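Esterase A (Caulobacter crescentus, PDB 5GKV) is probably a serine hydrolase of the beta-lactamase and penicillin-binding protein family that cleaves ester bonds. Local coordinates at residues S80-I90 with Y169-A178; S317-N325 with A335-W343. All blocks are in the same frame, centred on the assembly; numbering follows the deposited sequence.

Contact 1: residues S80-I90 with Y169-A178; sequences STTKAVAALLI and YHPVTYGYLA
Lys83 reaches from helix 82-95 across to Tyr169, Pro171 and Tyr174. Its segment, Ser80-Thr81-Thr82-Lys83, fits the SxxK motif of serine beta-lactamases and penicillin-binding proteins. In those relatives the serine is the nucleophile, and Tyr169 probably corresponds to the tyrosine of their second motif.

CB of Lys83 lies 3.6 Å from CE1 of Tyr174, and CG stays beside the same ring. CD then passes over one face of that ring in a CH-pi contact, 3.9 Å from the centroid and displaced toward the rim. CE of Lys83 comes within 3.5 Å of His170 O and also lies near Tyr169 OH. The chain is extended up to CE and bends only at its last torsion (chi4 68°), which brings NZ between its acceptors. Lys83 NZ donates to Pro171 O at 2.7 Å. Lys83 NZ also donates to Tyr169 OH at 2.8 Å. Ser263 O, outside the two segments, is a further hydrogen-bond partner, so three oxygens hold NZ in this buried site.

Helices 82-90 and 173-178 run nearly parallel, at 16°, with axes 10.5 Å apart. The aromatic ring of Tyr174 fills part of this wide spacing. Farther along, Ala86 and Ala178 face each other with their CB atoms 4.4 Å apart. The tyrosine hydroxyl completes the join: Tyr174 OH donates to Lys83 O at 3.1 Å, while Ala87 N bonds the same oxygen from the opposite face of the carbonyl plane.

Contact 2: residues S317-N325 with A335-W343; sequences SWGAGFMRN and AEAFGHSGW
Met323 and Gly339 form a hydrogen-bonded antiparallel pair at the edge of the main sheet of this beta-lactamase fold. Met323 N donates to Gly339 O at 2.8 Å, and Gly339 N returns a bond to Met323 O at 2.9 Å. Beside it, Arg324 and Phe338 make a non-hydrogen-bonded pair. The ladder frays at Asn325, whose N makes a weak bond to Ala337 O.

On one side of this ladder two phenyl rings meet edge-to-face. The edge of Phe338, led by CD2, points at one face of Phe322 with CD1 of Phe322 3.8 Å away; the planes stand at 64°. Phe338 gets there with CG placed between its backbone N and carbonyl carbon (chi1 59°).

The ring of His340 is held from several directions. Met323 CE sits over the centre of one face, 4.3 Å from the centroid. Gly321 O lies at the ring edge, 3.3 Å from CD2 of His340, and a water joins that oxygen to NE2. His340 ND1 donates in the ring plane to Ser341 O at 3.0 Å, which fixes the rotation of the imidazole. His340-Ser341-Gly342 probably occupies the place of the KTG motif of relatives.

Further bonds hold the backbone around the pair. Arg324 NH1 donates to Ser317 OG at 2.9 Å, in the guanidinium plane, and forms a salt bridge with Glu326. The side chain of Asn325 bonds Tyr331 N through OD1, and Gly332 O and Thr334 O through ND2, bracing the connecting loop.

Strand 323-324 is the outermost of the sheet, and strand 338-341 lies between it and strand 347-351. Helix 294-301 packs on both phenyl rings, and helix 82-95 meets Phe322 and His340 through Lys83, Ala84 and Ala87.

Along the chain, contact 1 comes first. Between segment 80-90 and segment 169-178 lie 78 residues, with helices but no strand; 169-178 then closes that long loop against 80-90. Contact 2 lies wholly downstream and closes a short hairpin-like connection of nine residues. The two loops are in series; they neither nest nor cross. Contact 1 joins helices of the helical part, while contact 2 builds the edge of the sheet. Their centres are 12 Å apart and they touch at the putative active site, where Ser80 OG probably hydrogen-bonds Ser341 O. Helix 82-95 thereby ties the helical part to the sheet.

Contact 1: residues S80-I90 with Y169-A178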
ATOM      1  N   SER A  80      -3.205  -0.669  -3.778  1.00 15.87           N
ATOM      2  CA  SER A  80      -2.607   0.458  -3.072  0.52 16.92           C
ATOM      3  C   SER A  80      -2.008   0.072  -1.729  1.00 13.36           C
ATOM      4  O   SER A  80      -1.342   0.907  -1.117  1.00 14.66           O
ATOM      5  CB  SER A  80      -3.632   1.587  -2.902  0.52 17.57           C
ATOM      6  OG  SER A  80      -4.913   1.102  -2.536  0.52 18.09           O
ATOM      7  N   THR A  81      -2.195  -1.169  -1.258  1.00 14.02           N
ATOM      8  CA  THR A  81      -1.406  -1.575  -0.099  1.00 15.33           C
ATOM      9  C   THR A  81       0.084  -1.462  -0.418  1.00 13.75           C
ATOM     10  O   THR A  81       0.898  -1.169   0.467  1.00 14.92           O
ATOM     11  CB  THR A  81      -1.791  -2.996   0.348  1.00 14.26           C
ATOM     12  OG1 THR A  81      -3.164  -2.985   0.745  1.00 15.42           O
ATOM     13  CG2 THR A  81      -0.933  -3.445   1.553  1.00 12.08           C
ATOM     14  N   THR A  82       0.445  -1.586  -1.701  1.00 14.05           N
ATOM     15  CA  THR A  82       1.826  -1.359  -2.137  1.00 13.11           C
ATOM     16  C   THR A  82       2.380   0.002  -1.702  1.00 15.35           C
ATOM     17  O   THR A  82       3.584   0.134  -1.474  1.00 13.07           O
ATOM     18  CB  THR A  82       1.896  -1.482  -3.666  1.00 18.08           C
ATOM     19  OG1 THR A  82       1.242  -2.700  -4.066  1.00 16.20           O
ATOM     20  CG2 THR A  82       3.335  -1.473  -4.159  1.00 19.12           C
ATOM     21  N   LYS A  83       1.522   1.022  -1.573  1.00 14.90           N
ATOM     22  CA  LYS A  83       2.004   2.358  -1.219  1.00 15.11           C
ATOM     23  C   LYS A  83       2.714   2.393   0.130  1.00 16.13           C
ATOM     24  O   LYS A  83       3.580   3.253   0.349  1.00 14.90           O
ATOM     25  CB  LYS A  83       0.834   3.356  -1.214  1.00 13.09           C
ATOM     26  CG  LYS A  83       0.192   3.537  -2.589  1.00 17.69           C
ATOM     27  CD  LYS A  83      -0.691   4.779  -2.624  1.00 16.28           C
ATOM     28  CE  LYS A  83      -1.155   5.088  -4.047  1.00 19.52           C
ATOM     29  NZ  LYS A  83      -2.117   4.040  -4.551  1.00 23.93           N
ATOM     30  N   ALA A  84       2.357   1.496   1.058  1.00 15.23           N
ATOM     31  CA  ALA A  84       3.086   1.435   2.323  1.00 15.52           C
ATOM     32  C   ALA A  84       4.529   1.007   2.095  1.00 17.39           C
ATOM     33  O   ALA A  84       5.441   1.471   2.794  1.00 14.35           O
ATOM     34  CB  ALA A  84       2.392   0.473   3.300  1.00 16.05           C
ATOM     35  N   VAL A  85       4.753   0.120   1.114  1.00 14.53           N
ATOM     36  CA  VAL A  85       6.111  -0.300   0.772  1.00 16.29           C
ATOM     37  C   VAL A  85       6.876   0.853   0.129  1.00 16.52           C
ATOM     38  O   VAL A  85       8.039   1.110   0.467  1.00 17.89           O
ATOM     39  CB  VAL A  85       6.090  -1.543  -0.143  1.00 14.73           C
ATOM     40  CG1 VAL A  85       7.551  -1.980  -0.507  1.00 16.55           C
ATOM     41  CG2 VAL A  85       5.344  -2.701   0.536  1.00 16.58           C
ATOM     42  N   ALA A  86       6.235   1.576  -0.797  1.00 14.27           N
ATOM     43  CA  ALA A  86       6.883   2.740  -1.385  1.00 15.37           C
ATOM     44  C   ALA A  86       7.245   3.754  -0.309  1.00 15.53           C
ATOM     45  O   ALA A  86       8.340   4.333  -0.327  1.00 18.57           O
ATOM     46  CB  ALA A  86       5.969   3.368  -2.439  1.00 14.58           C
ATOM     47  N   ALA A  87       6.343   3.959   0.656  1.00 16.64           N
ATOM     48  CA  ALA A  87       6.614   4.930   1.709  1.00 18.60           C
ATOM     49  C   ALA A  87       7.818   4.512   2.539  1.00 16.45           C
ATOM     50  O   ALA A  87       8.675   5.342   2.864  1.00 16.82           O
ATOM     51  CB  ALA A  87       5.385   5.110   2.591  1.00 14.14           C
ATOM     52  N   LEU A  88       7.904   3.223   2.876  1.00 16.37           N
ATOM     53  CA  LEU A  88       9.051   2.723   3.623  1.00 14.42           C
ATOM     54  C   LEU A  88      10.349   2.945   2.852  1.00 15.13           C
ATOM     55  O   LEU A  88      11.354   3.362   3.429  1.00 14.21           O
ATOM     56  CB  LEU A  88       8.847   1.233   3.939  1.00 15.73           C
ATOM     57  CG  LEU A  88       9.854   0.483   4.832  1.00 19.33           C
ATOM     58  CD1 LEU A  88       9.240  -0.826   5.240  1.00 25.08           C
ATOM     59  CD2 LEU A  88      11.146   0.164   4.148  1.00 31.44           C
ATOM     60  N   LEU A  89      10.353   2.658   1.548  1.00 14.35           N
ATOM     61  CA  LEU A  89      11.583   2.810   0.773  1.00 15.20           C
ATOM     62  C   LEU A  89      12.057   4.258   0.768  1.00 17.36           C
ATOM     63  O   LEU A  89      13.261   4.519   0.903  1.00 17.84           O
ATOM     64  CB  LEU A  89      11.382   2.298  -0.654  1.00 18.16           C
ATOM     65  CG  LEU A  89      11.126   0.789  -0.759  1.00 18.97           C
ATOM     66  CD1 LEU A  89      10.761   0.374  -2.193  1.00 15.55           C
ATOM     67  CD2 LEU A  89      12.341   0.020  -0.260  1.00 17.26           C
ATOM     68  N   ILE A  90      11.130   5.217   0.656  1.00 15.34           N
ATOM     69  CA  ILE A  90      11.513   6.625   0.748  1.00 19.93           C
ATOM     70  C   ILE A  90      12.005   6.947   2.155  1.00 16.82           C
ATOM     71  O   ILE A  90      13.032   7.615   2.330  1.00 19.94           O
ATOM     72  CB  ILE A  90      10.343   7.552   0.340  1.00 18.84           C
ATOM     73  CG1 ILE A  90      10.049   7.452  -1.168  1.00 24.12           C
ATOM     74  CG2 ILE A  90      10.647   8.989   0.734  1.00 18.74           C
ATOM     75  CD1 ILE A  90      11.161   7.982  -2.069  1.00 22.81           C
ATOM     76  N   TYR A 169      -6.112  12.231  -2.772  1.00 17.34           N
ATOM     77  CA  TYR A 169      -5.415  10.965  -2.966  1.00 17.85           C
ATOM     78  C   TYR A 169      -5.069  10.717  -4.431  1.00 16.10           C
ATOM     79  O   TYR A 169      -5.913  10.868  -5.315  1.00 18.76           O
ATOM     80  CB  TYR A 169      -6.305   9.852  -2.428  1.00 16.31           C
ATOM     81  CG  TYR A 169      -5.737   8.455  -2.570  1.00 17.66           C
ATOM     82  CD1 TYR A 169      -4.619   8.063  -1.842  1.00 18.51           C
ATOM     83  CD2 TYR A 169      -6.360   7.511  -3.384  1.00 20.29           C
ATOM     84  CE1 TYR A 169      -4.112   6.756  -1.948  1.00 19.38           C
ATOM     85  CE2 TYR A 169      -5.873   6.211  -3.487  1.00 21.29           C
ATOM     86  CZ  TYR A 169      -4.751   5.850  -2.772  1.00 19.59           C
ATOM     87  OH  TYR A 169      -4.286   4.570  -2.884  1.00 18.38           O
ATOM     88  N   HIS A 170      -3.803  10.367  -4.681  1.00 17.10           N
ATOM     89  CA  HIS A 170      -3.246  10.054  -5.992  1.00 16.87           C
ATOM     90  C   HIS A 170      -3.212   8.534  -6.165  1.00 19.14           C
ATOM     91  O   HIS A 170      -2.203   7.916  -5.798  1.00 17.74           O
ATOM     92  CB  HIS A 170      -1.811  10.578  -6.123  1.00 15.58           C
ATOM     93  CG  HIS A 170      -1.659  12.074  -6.058  1.00 15.93           C
ATOM     94  ND1 HIS A 170      -2.388  12.876  -5.205  1.00 17.56           N
ATOM     95  CD2 HIS A 170      -0.807  12.901  -6.712  1.00 15.69           C
ATOM     96  CE1 HIS A 170      -2.009  14.135  -5.357  1.00 16.33           C
ATOM     97  NE2 HIS A 170      -1.046  14.174  -6.261  1.00 18.02           N
ATOM     98  N   PRO A 171      -4.252   7.886  -6.705  1.00 19.00           N
ATOM     99  CA  PRO A 171      -4.272   6.407  -6.656  1.00 17.13           C
ATOM    100  C   PRO A 171      -3.211   5.739  -7.527  1.00 18.19           C
ATOM    101  O   PRO A 171      -2.710   4.676  -7.150  1.00 20.76           O
ATOM    102  CB  PRO A 171      -5.693   6.052  -7.118  1.00 18.30           C
ATOM    103  CG  PRO A 171      -6.132   7.215  -7.935  1.00 21.05           C
ATOM    104  CD  PRO A 171      -5.481   8.433  -7.306  1.00 16.59           C
ATOM    105  N   VAL A 172      -2.857   6.308  -8.673  1.00 17.67           N
ATOM    106  CA  VAL A 172      -1.860   5.727  -9.566  1.00 18.31           C
ATOM    107  C   VAL A 172      -0.600   6.587  -9.640  1.00 19.76           C
ATOM    108  O   VAL A 172       0.520   6.080  -9.546  1.00 18.65           O
ATOM    109  CB  VAL A 172      -2.454   5.493 -10.973  1.00 19.16           C
ATOM    110  CG1 VAL A 172      -1.453   4.746 -11.845  1.00 22.86           C
ATOM    111  CG2 VAL A 172      -3.799   4.751 -10.882  1.00 18.73           C
ATOM    112  N   THR A 173      -0.770   7.901  -9.801  1.00 16.55           N
ATOM    113  CA  THR A 173       0.364   8.792 -10.025  1.00 18.57           C
ATOM    114  C   THR A 173       1.351   8.791  -8.863  1.00 16.71           C
ATOM    115  O   THR A 173       2.544   9.037  -9.075  1.00 19.98           O
ATOM    116  CB  THR A 173      -0.138  10.217 -10.283  1.00 13.70           C
ATOM    117  OG1 THR A 173      -0.958  10.629  -9.180  1.00 18.13           O
ATOM    118  CG2 THR A 173      -0.969  10.249 -11.571  1.00 16.67           C
ATOM    119  N   TYR A 174       0.878   8.525  -7.637  1.00 16.82           N
ATOM    120  CA  TYR A 174       1.768   8.493  -6.475  1.00 17.86           C
ATOM    121  C   TYR A 174       2.947   7.561  -6.688  1.00 17.34           C
ATOM    122  O   TYR A 174       4.056   7.847  -6.229  1.00 18.58           O
ATOM    123  CB  TYR A 174       0.988   8.067  -5.233  1.00 17.05           C
ATOM    124  CG  TYR A 174       1.775   7.600  -4.005  1.00 16.53           C
ATOM    125  CD1 TYR A 174       2.263   6.298  -3.922  1.00 17.45           C
ATOM    126  CD2 TYR A 174       1.938   8.431  -2.890  1.00 18.47           C
ATOM    127  CE1 TYR A 174       2.933   5.843  -2.795  1.00 17.63           C
ATOM    128  CE2 TYR A 174       2.611   7.983  -1.749  1.00 16.55           C
ATOM    129  CZ  TYR A 174       3.093   6.672  -1.708  1.00 20.97           C
ATOM    130  OH  TYR A 174       3.765   6.180  -0.589  1.00 21.27           O
ATOM    131  N   GLY A 175       2.718   6.417  -7.336  1.00 17.59           N
ATOM    132  CA  GLY A 175       3.792   5.451  -7.492  1.00 20.17           C
ATOM    133  C   GLY A 175       4.893   5.960  -8.390  1.00 20.85           C
ATOM    134  O   GLY A 175       6.065   5.614  -8.203  1.00 19.52           O
ATOM    135  N   TYR A 176       4.540   6.800  -9.365  1.00 19.55           N
ATOM    136  CA  TYR A 176       5.534   7.398 -10.239  1.00 21.05           C
ATOM    137  C   TYR A 176       6.234   8.562  -9.553  1.00 21.08           C
ATOM    138  O   TYR A 176       7.447   8.743  -9.724  1.00 22.72           O
ATOM    139  CB  TYR A 176       4.876   7.830 -11.551  1.00 21.04           C
ATOM    140  CG  TYR A 176       4.252   6.667 -12.294  1.00 23.05           C
ATOM    141  CD1 TYR A 176       2.964   6.215 -11.976  1.00 19.94           C
ATOM    142  CD2 TYR A 176       4.954   5.998 -13.306  1.00 24.23           C
ATOM    143  CE1 TYR A 176       2.394   5.148 -12.649  1.00 23.69           C
ATOM    144  CE2 TYR A 176       4.386   4.929 -13.989  1.00 24.97           C
ATOM    145  CZ  TYR A 176       3.105   4.508 -13.656  1.00 26.44           C
ATOM    146  OH  TYR A 176       2.523   3.441 -14.315  1.00 26.16           O
ATOM    147  N   LEU A 177       5.504   9.340  -8.746  1.00 16.74           N
ATOM    148  CA  LEU A 177       6.141  10.396  -7.967  1.00 20.20           C
ATOM    149  C   LEU A 177       7.163   9.814  -6.994  1.00 19.34           C
ATOM    150  O   LEU A 177       8.339  10.203  -7.001  1.00 19.70           O
ATOM    151  CB  LEU A 177       5.093  11.215  -7.212  1.00 18.92           C
ATOM    152  CG  LEU A 177       4.078  12.003  -8.043  1.00 22.65           C
ATOM    153  CD1 LEU A 177       3.164  12.828  -7.125  1.00 18.88           C
ATOM    154  CD2 LEU A 177       4.797  12.882  -9.056  1.00 20.98           C
ATOM    155  N   ALA A 178       6.717   8.888  -6.137  1.00 20.08           N
ATOM    156  CA  ALA A 178       7.617   8.234  -5.191  1.00 20.55           C
ATOM    157  C   ALA A 178       8.719   7.470  -5.914  1.00 19.75           C
ATOM    158  O   ALA A 178       9.889   7.534  -5.518  1.00 18.72           O
ATOM    159  CB  ALA A 178       6.832   7.288  -4.277  1.00 16.08           C
TER

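Contact 2: residues S317-N325 with A335-W343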
ATOM      1  N   SER A 317      -5.868  11.184   8.013  1.00 21.08           N
ATOM      2  CA  SER A 317      -4.633  11.743   8.545  1.00 17.96           C
ATOM      3  C   SER A 317      -3.492  11.080   7.778  1.00 21.03           C
ATOM      4  O   SER A 317      -3.306   9.863   7.867  1.00 18.43           O
ATOM      5  CB  SER A 317      -4.528  11.477  10.046  1.00 19.90           C
ATOM      6  OG  SER A 317      -3.259  11.838  10.582  1.00 18.63           O
ATOM      7  N   TRP A 318      -2.753  11.870   7.006  1.00 17.99           N
ATOM      8  CA  TRP A 318      -1.657  11.367   6.181  1.00 18.58           C
ATOM      9  C   TRP A 318      -0.314  11.629   6.848  1.00 18.78           C
ATOM     10  O   TRP A 318      -0.039  12.763   7.263  1.00 19.99           O
ATOM     11  CB  TRP A 318      -1.652  12.039   4.806  1.00 20.27           C
ATOM     12  CG  TRP A 318      -2.719  11.592   3.856  1.00 19.51           C
ATOM     13  CD1 TRP A 318      -3.775  12.331   3.398  1.00 18.63           C
ATOM     14  CD2 TRP A 318      -2.808  10.313   3.213  1.00 15.96           C
ATOM     15  NE1 TRP A 318      -4.521  11.586   2.519  1.00 20.18           N
ATOM     16  CE2 TRP A 318      -3.948  10.342   2.389  1.00 18.71           C
ATOM     17  CE3 TRP A 318      -2.029   9.141   3.260  1.00 16.95           C
ATOM     18  CZ2 TRP A 318      -4.344   9.245   1.622  1.00 19.39           C
ATOM     19  CZ3 TRP A 318      -2.422   8.051   2.500  1.00 17.23           C
ATOM     20  CH2 TRP A 318      -3.566   8.109   1.687  1.00 20.04           C
ATOM     21  N   GLY A 319       0.516  10.586   6.929  1.00 15.90           N
ATOM     22  CA  GLY A 319       1.948  10.727   7.070  1.00 18.65           C
ATOM     23  C   GLY A 319       2.600  10.876   5.708  1.00 17.94           C
ATOM     24  O   GLY A 319       1.959  11.239   4.719  1.00 16.47           O
ATOM     25  N   ALA A 320       3.898  10.570   5.651  1.00 18.00           N
ATOM     26  CA  ALA A 320       4.652  10.673   4.395  1.00 17.51           C
ATOM     27  C   ALA A 320       4.454   9.401   3.559  1.00 20.19           C
ATOM     28  O   ALA A 320       5.352   8.569   3.386  1.00 17.96           O
ATOM     29  CB  ALA A 320       6.126  10.946   4.675  1.00 17.92           C
ATOM     30  N   GLY A 321       3.242   9.283   3.005  1.00 16.75           N
ATOM     31  CA  GLY A 321       2.828   8.140   2.218  1.00 13.72           C
ATOM     32  C   GLY A 321       2.072   7.071   2.986  1.00 17.67           C
ATOM     33  O   GLY A 321       1.279   6.338   2.382  1.00 19.08           O
ATOM     34  N   PHE A 322       2.278   6.972   4.297  1.00 19.72           N
ATOM     35  CA  PHE A 322       1.489   6.072   5.135  1.00 18.35           C
ATOM     36  C   PHE A 322       0.157   6.727   5.512  1.00 18.10           C
ATOM     37  O   PHE A 322       0.085   7.929   5.785  1.00 18.32           O
ATOM     38  CB  PHE A 322       2.254   5.711   6.422  1.00 15.56           C
ATOM     39  CG  PHE A 322       3.529   4.931   6.208  1.00 16.75           C
ATOM     40  CD1 PHE A 322       3.489   3.596   5.828  1.00 14.94           C
ATOM     41  CD2 PHE A 322       4.775   5.521   6.443  1.00 19.35           C
ATOM     42  CE1 PHE A 322       4.671   2.858   5.660  1.00 15.43           C
ATOM     43  CE2 PHE A 322       5.968   4.797   6.257  1.00 20.23           C
ATOM     44  CZ  PHE A 322       5.912   3.462   5.866  1.00 17.83           C
ATOM     45  N   MET A 323      -0.905   5.925   5.534  1.00 14.50           N
ATOM     46  CA  MET A 323      -2.150   6.356   6.148  1.00 16.57           C
ATOM     47  C   MET A 323      -2.051   6.125   7.651  1.00 20.26           C
ATOM     48  O   MET A 323      -1.735   5.017   8.094  1.00 16.61           O
ATOM     49  CB  MET A 323      -3.337   5.592   5.558  1.00 15.77           C
ATOM     50  CG  MET A 323      -4.693   6.108   6.042  1.00 25.53           C
ATOM     51  SD  MET A 323      -6.109   5.307   5.248  1.00 26.67           S
ATOM     52  CE  MET A 323      -5.293   4.441   3.856  1.00 23.96           C
ATOM     53  N   ARG A 324      -2.281   7.171   8.434  1.00 17.08           N
ATOM     54  CA  ARG A 324      -2.360   6.985   9.874  1.00 17.51           C
ATOM     55  C   ARG A 324      -3.755   6.476  10.255  1.00 15.72           C
ATOM     56  O   ARG A 324      -4.699   6.534   9.468  1.00 17.05           O
ATOM     57  CB  ARG A 324      -2.019   8.297  10.593  1.00 19.61           C
ATOM     58  CG  ARG A 324      -0.656   8.855  10.151  1.00 20.57           C
ATOM     59  CD  ARG A 324      -0.299  10.160  10.872  1.00 21.89           C
ATOM     60  NE  ARG A 324      -0.006   9.924  12.284  1.00 20.35           N
ATOM     61  CZ  ARG A 324      -0.830  10.215  13.282  1.00 22.59           C
ATOM     62  NH1 ARG A 324      -2.009  10.768  13.029  1.00 21.87           N
ATOM     63  NH2 ARG A 324      -0.469   9.955  14.538  1.00 24.06           N
ATOM     64  N   ASN A 325      -3.867   5.936  11.469  1.00 16.62           N
ATOM     65  CA  ASN A 325      -5.048   5.140  11.799  1.00 17.82           C
ATOM     66  C   ASN A 325      -6.233   6.025  12.178  1.00 19.45           C
ATOM     67  O   ASN A 325      -7.339   5.854  11.651  1.00 22.65           O
ATOM     68  CB  ASN A 325      -4.701   4.142  12.906  1.00 18.11           C
ATOM     69  CG  ASN A 325      -5.755   3.045  13.066  1.00 19.92           C
ATOM     70  OD1 ASN A 325      -6.497   2.726  12.130  1.00 16.12           O
ATOM     71  ND2 ASN A 325      -5.821   2.471  14.260  1.00 16.74           N
ATOM     72  N   ALA A 335      -4.409   5.108  17.822  1.00 20.97           N
ATOM     73  CA  ALA A 335      -4.569   6.251  16.924  1.00 20.54           C
ATOM     74  C   ALA A 335      -3.346   6.449  16.040  1.00 17.91           C
ATOM     75  O   ALA A 335      -3.485   6.778  14.856  1.00 20.77           O
ATOM     76  CB  ALA A 335      -4.864   7.524  17.725  1.00 23.20           C
ATOM     77  N   GLU A 336      -2.141   6.241  16.582  1.00 19.71           N
ATOM     78  CA  GLU A 336      -0.905   6.519  15.859  1.00 22.68           C
ATOM     79  C   GLU A 336      -0.358   5.301  15.112  1.00 23.00           C
ATOM     80  O   GLU A 336       0.749   5.373  14.569  1.00 19.53           O
ATOM     81  CB  GLU A 336       0.172   7.091  16.804  1.00 26.44           C
ATOM     82  CG  GLU A 336       0.640   6.180  17.946  1.00 25.30           C
ATOM     83  CD  GLU A 336      -0.287   6.211  19.178  1.00 25.90           C
ATOM     84  OE1 GLU A 336      -1.417   6.745  19.110  1.00 23.46           O
ATOM     85  OE2 GLU A 336       0.121   5.675  20.230  1.00 34.03           O
ATOM     86  N   ALA A 337      -1.103   4.199  15.056  1.00 19.82           N
ATOM     87  CA  ALA A 337      -0.741   3.137  14.123  1.00 17.72           C
ATOM     88  C   ALA A 337      -0.889   3.649  12.691  1.00 17.73           C
ATOM     89  O   ALA A 337      -1.535   4.670  12.438  1.00 16.76           O
ATOM     90  CB  ALA A 337      -1.611   1.900  14.354  1.00 18.81           C
ATOM     91  N   PHE A 338      -0.298   2.917  11.744  1.00 16.21           N
ATOM     92  CA  PHE A 338      -0.194   3.411  10.376  1.00 16.40           C
ATOM     93  C   PHE A 338       0.001   2.242   9.420  1.00 16.90           C
ATOM     94  O   PHE A 338       0.455   1.156   9.807  1.00 17.80           O
ATOM     95  CB  PHE A 338       0.972   4.402  10.219  1.00 14.88           C
ATOM     96  CG  PHE A 338       2.312   3.817  10.578  1.00 19.27           C
ATOM     97  CD1 PHE A 338       2.767   3.854  11.888  1.00 15.58           C
ATOM     98  CD2 PHE A 338       3.122   3.236   9.610  1.00 16.63           C
ATOM     99  CE1 PHE A 338       3.990   3.327  12.217  1.00 16.97           C
ATOM    100  CE2 PHE A 338       4.350   2.687   9.947  1.00 19.61           C
ATOM    101  CZ  PHE A 338       4.790   2.748  11.254  1.00 18.10           C
ATOM    102  N   GLY A 339      -0.281   2.506   8.153  1.00 18.45           N
ATOM    103  CA  GLY A 339      -0.147   1.479   7.127  1.00 15.58           C
ATOM    104  C   GLY A 339      -0.734   1.973   5.829  1.00 18.19           C
ATOM    105  O   GLY A 339      -0.670   3.166   5.516  1.00 20.08           O
ATOM    106  N   HIS A 340      -1.296   1.044   5.068  1.00 13.92           N
ATOM    107  CA  HIS A 340      -2.022   1.448   3.880  1.00 17.29           C
ATOM    108  C   HIS A 340      -2.945   0.311   3.482  1.00 18.88           C
ATOM    109  O   HIS A 340      -2.698  -0.858   3.809  1.00 16.37           O
ATOM    110  CB  HIS A 340      -1.071   1.832   2.736  1.00 14.05           C
ATOM    111  CG  HIS A 340      -1.600   2.924   1.854  1.00 18.00           C
ATOM    112  ND1 HIS A 340      -2.635   2.730   0.961  1.00 16.49           N
ATOM    113  CD2 HIS A 340      -1.228   4.222   1.719  1.00 16.59           C
ATOM    114  CE1 HIS A 340      -2.895   3.868   0.335  1.00 16.77           C
ATOM    115  NE2 HIS A 340      -2.050   4.787   0.775  1.00 17.45           N
ATOM    116  N   SER A 341      -4.029   0.671   2.811  1.00 15.88           N
ATOM    117  CA  SER A 341      -5.006  -0.295   2.351  1.00 16.35           C
ATOM    118  C   SER A 341      -5.036  -0.307   0.830  1.00 18.81           C
ATOM    119  O   SER A 341      -4.539   0.611   0.174  1.00 17.71           O
ATOM    120  CB  SER A 341      -6.402   0.017   2.911  1.00 14.94           C
ATOM    121  OG  SER A 341      -6.350   0.060   4.326  1.00 18.11           O
ATOM    122  N   GLY A 342      -5.640  -1.354   0.281  1.00 16.65           N
ATOM    123  CA  GLY A 342      -5.634  -1.568  -1.150  1.00 13.92           C
ATOM    124  C   GLY A 342      -7.037  -1.756  -1.692  1.00 22.90           C
ATOM    125  O   GLY A 342      -7.955  -2.189  -0.988  1.00 21.69           O
ATOM    126  N   TRP A 343      -7.188  -1.395  -2.968  1.00 22.26           N
ATOM    127  CA  TRP A 343      -8.412  -1.621  -3.730  1.00 29.93           C
ATOM    128  C   TRP A 343      -8.952  -3.032  -3.511  1.00 23.02           C
ATOM    129  O   TRP A 343      -8.274  -4.021  -3.792  1.00 26.30           O
ATOM    130  CB  TRP A 343      -8.116  -1.394  -5.219  1.00 30.66           C
ATOM    131  CG  TRP A 343      -9.293  -1.640  -6.110  1.00 36.55           C
ATOM    132  CD1 TRP A 343      -9.611  -2.806  -6.758  1.00 36.40           C
ATOM    133  CD2 TRP A 343     -10.299  -0.691  -6.474  1.00 43.67           C
ATOM    134  NE1 TRP A 343     -10.772  -2.641  -7.489  1.00 39.62           N
ATOM    135  CE2 TRP A 343     -11.209  -1.352  -7.334  1.00 42.45           C
ATOM    136  CE3 TRP A 343     -10.521   0.654  -6.162  1.00 38.45           C
ATOM    137  CZ2 TRP A 343     -12.319  -0.714  -7.877  1.00 45.31           C
ATOM    138  CZ3 TRP A 343     -11.623   1.286  -6.706  1.00 43.65           C
ATOM    139  CH2 TRP A 343     -12.511   0.601  -7.553  1.00 46.85           C
TER
HETATM  140  O   HOH W   1      -0.153   6.809   0.082  1.00 15.59           O